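Local coordinates for arginase (RocF) (Helicobacter pylori, PDB 4G3H), which probably hydrolyses L-arginine to urea and L-ornithine, using two manganese ions per subunit, at residues Ser232-Ile237 / Val279-Pro284; Leu242-Gly247 / Asn292-Gln297. One frame throughout, in Å; residues are numbered along the deposited sequence.

Contact 1. Residues Ser232-Ile237 / Val279-Pro284; sequences SLDLDI and VTEYNP. With MN (manganese (II) ion), chain F; MN (manganese (II) ion), chain E.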
loop_
_atom_site.group_PDB
_atom_site.type_symbol
_atom_site.label_atom_id
_atom_site.label_comp_id
_atom_site.label_asym_id
_atom_site.label_seq_id
_atom_site.Cartn_x
_atom_site.Cartn_y
_atom_site.Cartn_z
ATOM N N SER A 232 3.930 -0.389 2.172
ATOM C CA SER A 232 2.762 -0.742 1.381
ATOM C C SER A 232 3.012 -2.080 0.699
ATOM O O SER A 232 3.904 -2.204 -0.138
ATOM C CB SER A 232 2.483 0.340 0.338
ATOM O OG SER A 232 1.220 0.137 -0.262
ATOM N N LEU A 233 2.213 -3.077 1.061
ATOM C CA LEU A 233 2.361 -4.418 0.512
ATOM C C LEU A 233 1.213 -4.851 -0.390
ATOM O O LEU A 233 0.059 -4.927 0.048
ATOM C CB LEU A 233 2.509 -5.446 1.652
ATOM C CG LEU A 233 2.271 -6.929 1.282
ATOM C CD1 LEU A 233 3.275 -7.373 0.224
ATOM C CD2 LEU A 233 2.377 -7.809 2.513
ATOM N N ASP A 234 1.552 -5.154 -1.641
ATOM C CA ASP A 234 0.594 -5.634 -2.636
ATOM C C ASP A 234 0.882 -7.133 -2.764
ATOM O O ASP A 234 1.983 -7.524 -3.144
ATOM C CB ASP A 234 0.829 -4.945 -3.984
ATOM C CG ASP A 234 -0.183 -5.363 -5.045
ATOM O OD1 ASP A 234 -0.675 -6.521 -5.021
ATOM O OD2 ASP A 234 -0.481 -4.527 -5.919
ATOM N N LEU A 235 -0.104 -7.967 -2.462
ATOM C CA LEU A 235 0.081 -9.408 -2.505
ATOM C C LEU A 235 0.524 -9.986 -3.854
ATOM O O LEU A 235 1.042 -11.101 -3.912
ATOM C CB LEU A 235 -1.199 -10.105 -2.027
ATOM C CG LEU A 235 -1.598 -9.811 -0.569
ATOM C CD1 LEU A 235 -3.012 -10.315 -0.310
ATOM C CD2 LEU A 235 -0.604 -10.463 0.394
ATOM N N ASP A 236 0.336 -9.244 -4.938
ATOM C CA ASP A 236 0.751 -9.777 -6.227
ATOM C C ASP A 236 2.274 -9.798 -6.379
ATOM O O ASP A 236 2.792 -10.123 -7.448
ATOM C CB ASP A 236 0.099 -9.015 -7.394
ATOM C CG ASP A 236 0.522 -7.560 -7.472
ATOM O OD1 ASP A 236 1.591 -7.192 -6.941
ATOM O OD2 ASP A 236 -0.222 -6.781 -8.096
ATOM N N ILE A 237 2.994 -9.452 -5.310
ATOM C CA ILE A 237 4.447 -9.497 -5.373
ATOM C C ILE A 237 4.798 -10.981 -5.390
ATOM O O ILE A 237 5.847 -11.388 -5.899
ATOM C CB ILE A 237 5.109 -8.805 -4.159
ATOM C CG1 ILE A 237 6.636 -8.888 -4.291
ATOM C CG2 ILE A 237 4.639 -9.437 -2.871
ATOM C CD1 ILE A 237 7.410 -8.096 -3.242
ATOM N N VAL A 279 -1.722 -3.468 3.572
ATOM C CA VAL A 279 -1.690 -4.739 2.839
ATOM C C VAL A 279 -2.900 -4.651 1.931
ATOM O O VAL A 279 -4.012 -4.389 2.386
ATOM C CB VAL A 279 -1.785 -5.971 3.775
ATOM C CG1 VAL A 279 -1.734 -7.255 2.945
ATOM C CG2 VAL A 279 -0.630 -5.964 4.765
ATOM N N THR A 280 -2.689 -4.865 0.641
ATOM C CA THR A 280 -3.769 -4.685 -0.315
ATOM C C THR A 280 -3.821 -5.709 -1.445
ATOM O O THR A 280 -2.936 -6.549 -1.591
ATOM C CB THR A 280 -3.635 -3.275 -0.935
ATOM O OG1 THR A 280 -4.825 -2.926 -1.648
ATOM C CG2 THR A 280 -2.440 -3.246 -1.892
ATOM N N GLU A 281 -4.881 -5.612 -2.243
ATOM C CA GLU A 281 -5.100 -6.478 -3.395
ATOM C C GLU A 281 -5.338 -7.950 -3.081
ATOM O O GLU A 281 -4.774 -8.840 -3.724
ATOM C CB GLU A 281 -3.939 -6.338 -4.389
ATOM C CG GLU A 281 -3.800 -4.944 -5.019
ATOM C CD GLU A 281 -5.008 -4.532 -5.862
ATOM O OE1 GLU A 281 -5.759 -5.417 -6.317
ATOM O OE2 GLU A 281 -5.200 -3.319 -6.084
ATOM N N TYR A 282 -6.157 -8.209 -2.072
ATOM C CA TYR A 282 -6.514 -9.580 -1.757
ATOM C C TYR A 282 -7.895 -9.746 -2.372
ATOM O O TYR A 282 -8.853 -9.137 -1.911
ATOM C CB TYR A 282 -6.588 -9.818 -0.252
ATOM C CG TYR A 282 -7.170 -11.168 0.085
ATOM C CD1 TYR A 282 -6.668 -12.327 -0.503
ATOM C CD2 TYR A 282 -8.238 -11.288 0.965
ATOM C CE1 TYR A 282 -7.217 -13.571 -0.231
ATOM C CE2 TYR A 282 -8.798 -12.531 1.250
ATOM C CZ TYR A 282 -8.281 -13.669 0.644
ATOM O OH TYR A 282 -8.828 -14.902 0.902
ATOM N N ASN A 283 -7.986 -10.543 -3.431
ATOM C CA ASN A 283 -9.257 -10.777 -4.109
ATOM C C ASN A 283 -9.516 -12.280 -4.185
ATOM O O ASN A 283 -9.125 -12.942 -5.145
ATOM C CB ASN A 283 -9.225 -10.190 -5.521
ATOM C CG ASN A 283 -10.588 -10.219 -6.194
ATOM O OD1 ASN A 283 -11.440 -11.045 -5.860
ATOM N ND2 ASN A 283 -10.795 -9.324 -7.158
ATOM N N PRO A 284 -10.190 -12.837 -3.173
ATOM C CA PRO A 284 -10.487 -14.271 -3.145
ATOM C C PRO A 284 -11.434 -14.768 -4.238
ATOM O O PRO A 284 -11.430 -15.956 -4.558
ATOM C CB PRO A 284 -11.068 -14.470 -1.745
ATOM C CG PRO A 284 -11.787 -13.188 -1.506
ATOM C CD PRO A 284 -10.791 -12.154 -2.013
HETATM MN MN MN F . 0.368 -4.760 -8.076
HETATM MN MN MN E . -0.067 -2.213 -6.703
#
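The aliphatic stem of Glu-281 lies against the carboxylate of Asp-234 at the carboxyl ends of two adjacent parallel strands. CB of Glu-281 lies 3.3 Å from OD1 of Asp-234, and its CG packs against both carboxylate oxygens. The two side chains slant across one another with their carboxylate planes 24° apart, and a bend at chi2 (-63°) carries the acid of Glu-281 off to the backbone N of His-91. On the face of the sheet opposite Asp-234 and Thr-280, Leu-233 and Val-279 lie side by side, CD2 meeting CG1 at 4.2 Å. Next along, CD1 of Leu-235 rests 3.6 Å from CB of Tyr-282, and both residues pack on Val-298 of helix 293-309. Backbone hydrogen bonds run from Thr-280 N to Leu-233 O (2.8 Å) and from Leu-235 N, just past the strand, to Thr-280 O (3.3 Å). With CG of Asp-234 anti to its own nitrogen (chi1 -177°), OD2 bridges the two manganese ions, at 2.3 and 2.5 Å. OD1 accepts the backbone N of Asp-236 in an Asx turn, and OD2 of Asp-236 binds the first of these ions. Asp-116 also binds both ions, joined by His-118 on the ion shared with Asp-236 and by Asp-120 on the other. In this binuclear manganese centre the cations probably offset the aspartates' charge, while the Asx turn helps fix the bridging carboxylate.

Contact 2. Residues Leu242-Gly247 / Asn292-Gln297; sequences LFTSTG and NEEEKQ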
loop_
_atom_site.group_PDB
_atom_site.type_symbol
_atom_site.label_atom_id
_atom_site.label_comp_id
_atom_site.label_asym_id
_atom_site.label_seq_id
_atom_site.Cartn_x
_atom_site.Cartn_y
_atom_site.Cartn_z
ATOM N N LEU A 242 1.764 -19.254 -7.899
ATOM C CA LEU A 242 1.666 -19.682 -6.508
ATOM C C LEU A 242 0.509 -19.026 -5.747
ATOM O O LEU A 242 -0.139 -19.680 -4.927
ATOM C CB LEU A 242 2.990 -19.409 -5.780
ATOM C CG LEU A 242 4.151 -20.401 -5.972
ATOM C CD1 LEU A 242 4.293 -20.797 -7.430
ATOM C CD2 LEU A 242 5.445 -19.773 -5.462
ATOM N N PHE A 243 0.252 -17.746 -6.012
ATOM C CA PHE A 243 -0.825 -17.028 -5.326
ATOM C C PHE A 243 -1.771 -16.448 -6.365
ATOM O O PHE A 243 -1.398 -15.559 -7.129
ATOM C CB PHE A 243 -0.253 -15.903 -4.463
ATOM C CG PHE A 243 -1.252 -15.304 -3.516
ATOM C CD1 PHE A 243 -1.586 -15.956 -2.330
ATOM C CD2 PHE A 243 -1.873 -14.098 -3.815
ATOM C CE1 PHE A 243 -2.526 -15.412 -1.450
ATOM C CE2 PHE A 243 -2.816 -13.546 -2.940
ATOM C CZ PHE A 243 -3.141 -14.206 -1.761
ATOM N N THR A 244 -3.005 -16.939 -6.382
ATOM C CA THR A 244 -3.968 -16.494 -7.380
ATOM C C THR A 244 -5.104 -15.599 -6.895
ATOM O O THR A 244 -5.879 -15.098 -7.708
ATOM C CB THR A 244 -4.581 -17.713 -8.109
ATOM O OG1 THR A 244 -5.415 -18.447 -7.199
ATOM C CG2 THR A 244 -3.467 -18.636 -8.625
ATOM N N SER A 245 -5.209 -15.390 -5.587
ATOM C CA SER A 245 -6.278 -14.546 -5.057
ATOM C C SER A 245 -5.953 -13.055 -5.153
ATOM O O SER A 245 -6.028 -12.324 -4.166
ATOM C CB SER A 245 -6.577 -14.922 -3.605
ATOM O OG SER A 245 -7.166 -16.209 -3.543
ATOM N N THR A 246 -5.597 -12.614 -6.353
ATOM C CA THR A 246 -5.263 -11.222 -6.592
ATOM C C THR A 246 -5.659 -10.875 -8.031
ATOM O O THR A 246 -5.582 -11.718 -8.931
ATOM C CB THR A 246 -3.747 -10.971 -6.341
ATOM O OG1 THR A 246 -3.500 -9.564 -6.269
ATOM C CG2 THR A 246 -2.900 -11.579 -7.445
ATOM N N GLY A 247 -6.087 -9.636 -8.238
ATOM C CA GLY A 247 -6.537 -9.195 -9.548
ATOM C C GLY A 247 -5.585 -9.216 -10.728
ATOM O O GLY A 247 -5.993 -9.557 -11.838
ATOM N N ASN A 292 -8.600 -23.518 1.322
ATOM C CA ASN A 292 -8.304 -22.438 2.251
ATOM C C ASN A 292 -6.858 -21.963 2.183
ATOM O O ASN A 292 -6.488 -21.010 2.861
ATOM C CB ASN A 292 -8.584 -22.913 3.676
ATOM C CG ASN A 292 -9.665 -22.118 4.354
ATOM O OD1 ASN A 292 -9.932 -22.304 5.539
ATOM N ND2 ASN A 292 -10.301 -21.224 3.606
ATOM N N GLU A 293 -6.045 -22.633 1.375
ATOM C CA GLU A 293 -4.631 -22.307 1.253
ATOM C C GLU A 293 -4.235 -20.835 1.162
ATOM O O GLU A 293 -3.466 -20.341 1.991
ATOM C CB GLU A 293 -4.018 -23.052 0.067
ATOM C CG GLU A 293 -3.859 -24.544 0.287
ATOM C CD GLU A 293 -2.823 -25.156 -0.638
ATOM O OE1 GLU A 293 -1.642 -24.754 -0.554
ATOM O OE2 GLU A 293 -3.185 -26.035 -1.449
ATOM N N GLU A 294 -4.743 -20.135 0.157
ATOM C CA GLU A 294 -4.381 -18.740 -0.028
ATOM C C GLU A 294 -4.872 -17.822 1.091
ATOM O O GLU A 294 -4.142 -16.928 1.536
ATOM C CB GLU A 294 -4.872 -18.262 -1.393
ATOM C CG GLU A 294 -4.297 -19.107 -2.517
ATOM C CD GLU A 294 -4.842 -18.754 -3.883
ATOM O OE1 GLU A 294 -6.033 -18.397 -3.985
ATOM O OE2 GLU A 294 -4.081 -18.856 -4.865
ATOM N N GLU A 295 -6.092 -18.039 1.566
ATOM C CA GLU A 295 -6.586 -17.198 2.636
ATOM C C GLU A 295 -5.698 -17.386 3.862
ATOM O O GLU A 295 -5.339 -16.417 4.544
ATOM C CB GLU A 295 -8.039 -17.536 2.967
ATOM C CG GLU A 295 -8.612 -16.644 4.052
ATOM C CD GLU A 295 -10.109 -16.757 4.171
ATOM O OE1 GLU A 295 -10.811 -16.354 3.220
ATOM O OE2 GLU A 295 -10.583 -17.250 5.214
ATOM N N LYS A 296 -5.333 -18.635 4.136
ATOM C CA LYS A 296 -4.473 -18.932 5.273
ATOM C C LYS A 296 -3.124 -18.226 5.128
ATOM O O LYS A 296 -2.557 -17.745 6.107
ATOM C CB LYS A 296 -4.256 -20.445 5.413
ATOM C CG LYS A 296 -5.483 -21.206 5.904
ATOM C CD LYS A 296 -5.130 -22.605 6.407
ATOM C CE LYS A 296 -4.708 -23.539 5.281
ATOM N NZ LYS A 296 -5.841 -23.870 4.367
ATOM N N GLN A 297 -2.612 -18.162 3.907
ATOM C CA GLN A 297 -1.332 -17.504 3.683
ATOM C C GLN A 297 -1.408 -16.011 3.994
ATOM O O GLN A 297 -0.517 -15.464 4.647
ATOM C CB GLN A 297 -0.866 -17.731 2.243
ATOM C CG GLN A 297 -0.499 -19.181 1.971
ATOM C CD GLN A 297 -0.003 -19.414 0.560
ATOM O OE1 GLN A 297 -0.654 -19.028 -0.407
ATOM N NE2 GLN A 297 1.149 -20.061 0.436
HETATM O O HOH W 1 -1.342 -20.627 -2.396
#
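The carboxylate of Glu-294 is gripped by three donors from Thr-244 and Ser-245. OE2 takes two of them, the backbone N of Thr-244 at 2.7 Å from above the carboxylate plane and the hydroxyl OG1 of the same residue on its syn lone pair. OE1 receives Ser-245 OG at 2.5 Å, again well out of the plane. Thr-244 can offer both groups to one oxygen because OG1 sits between its backbone N and carbonyl carbon (chi1 69°), while Glu-294 reaches in with an extended chain. Beside this polar knot the ring of Phe-243 slants across the stem of Glu-294, CE1 lying 3.7 Å from CB, and Gln-297 OE1 approaches the ring edge near its plane. A water donates to Gln-297 OE1 (2.6 Å) and to the carbonyl of Leu-242, bridging the two segments at one end. Farther out, Ser-287 OG bonds to both Glu-294 OE1 and Thr-244 OG1, and the backbone N of Ile-288 also reaches that threonine hydroxyl. The buried acid is thus held by two loops at once. Glu-294 lies in the first turn of helix 293-309, so the contact pins the start of this last helix to the loop between strand 228-234 and helix 256-269.

From the N terminus, the chain enters contact 1 on strand 228-234, turns through the metal-binding residues and runs on into the loop at 242-247, the first half of contact 2. Helix 256-269 and strand 274-280 follow, returning the chain to 279-284 and closing contact 1 as a beta-alpha-beta unit. A further loop leads to helix 293-309, where 292-297 closes contact 2. The segments alternate, so the two closures cross. They also touch directly: Asn-283 N lies 2.7 Å from Ser-245 O, a probable hydrogen bond. Together they tie two central strands of the parallel sheet, the loop that follows Asp-234 and Asp-236 and the C-terminal helix into one unit.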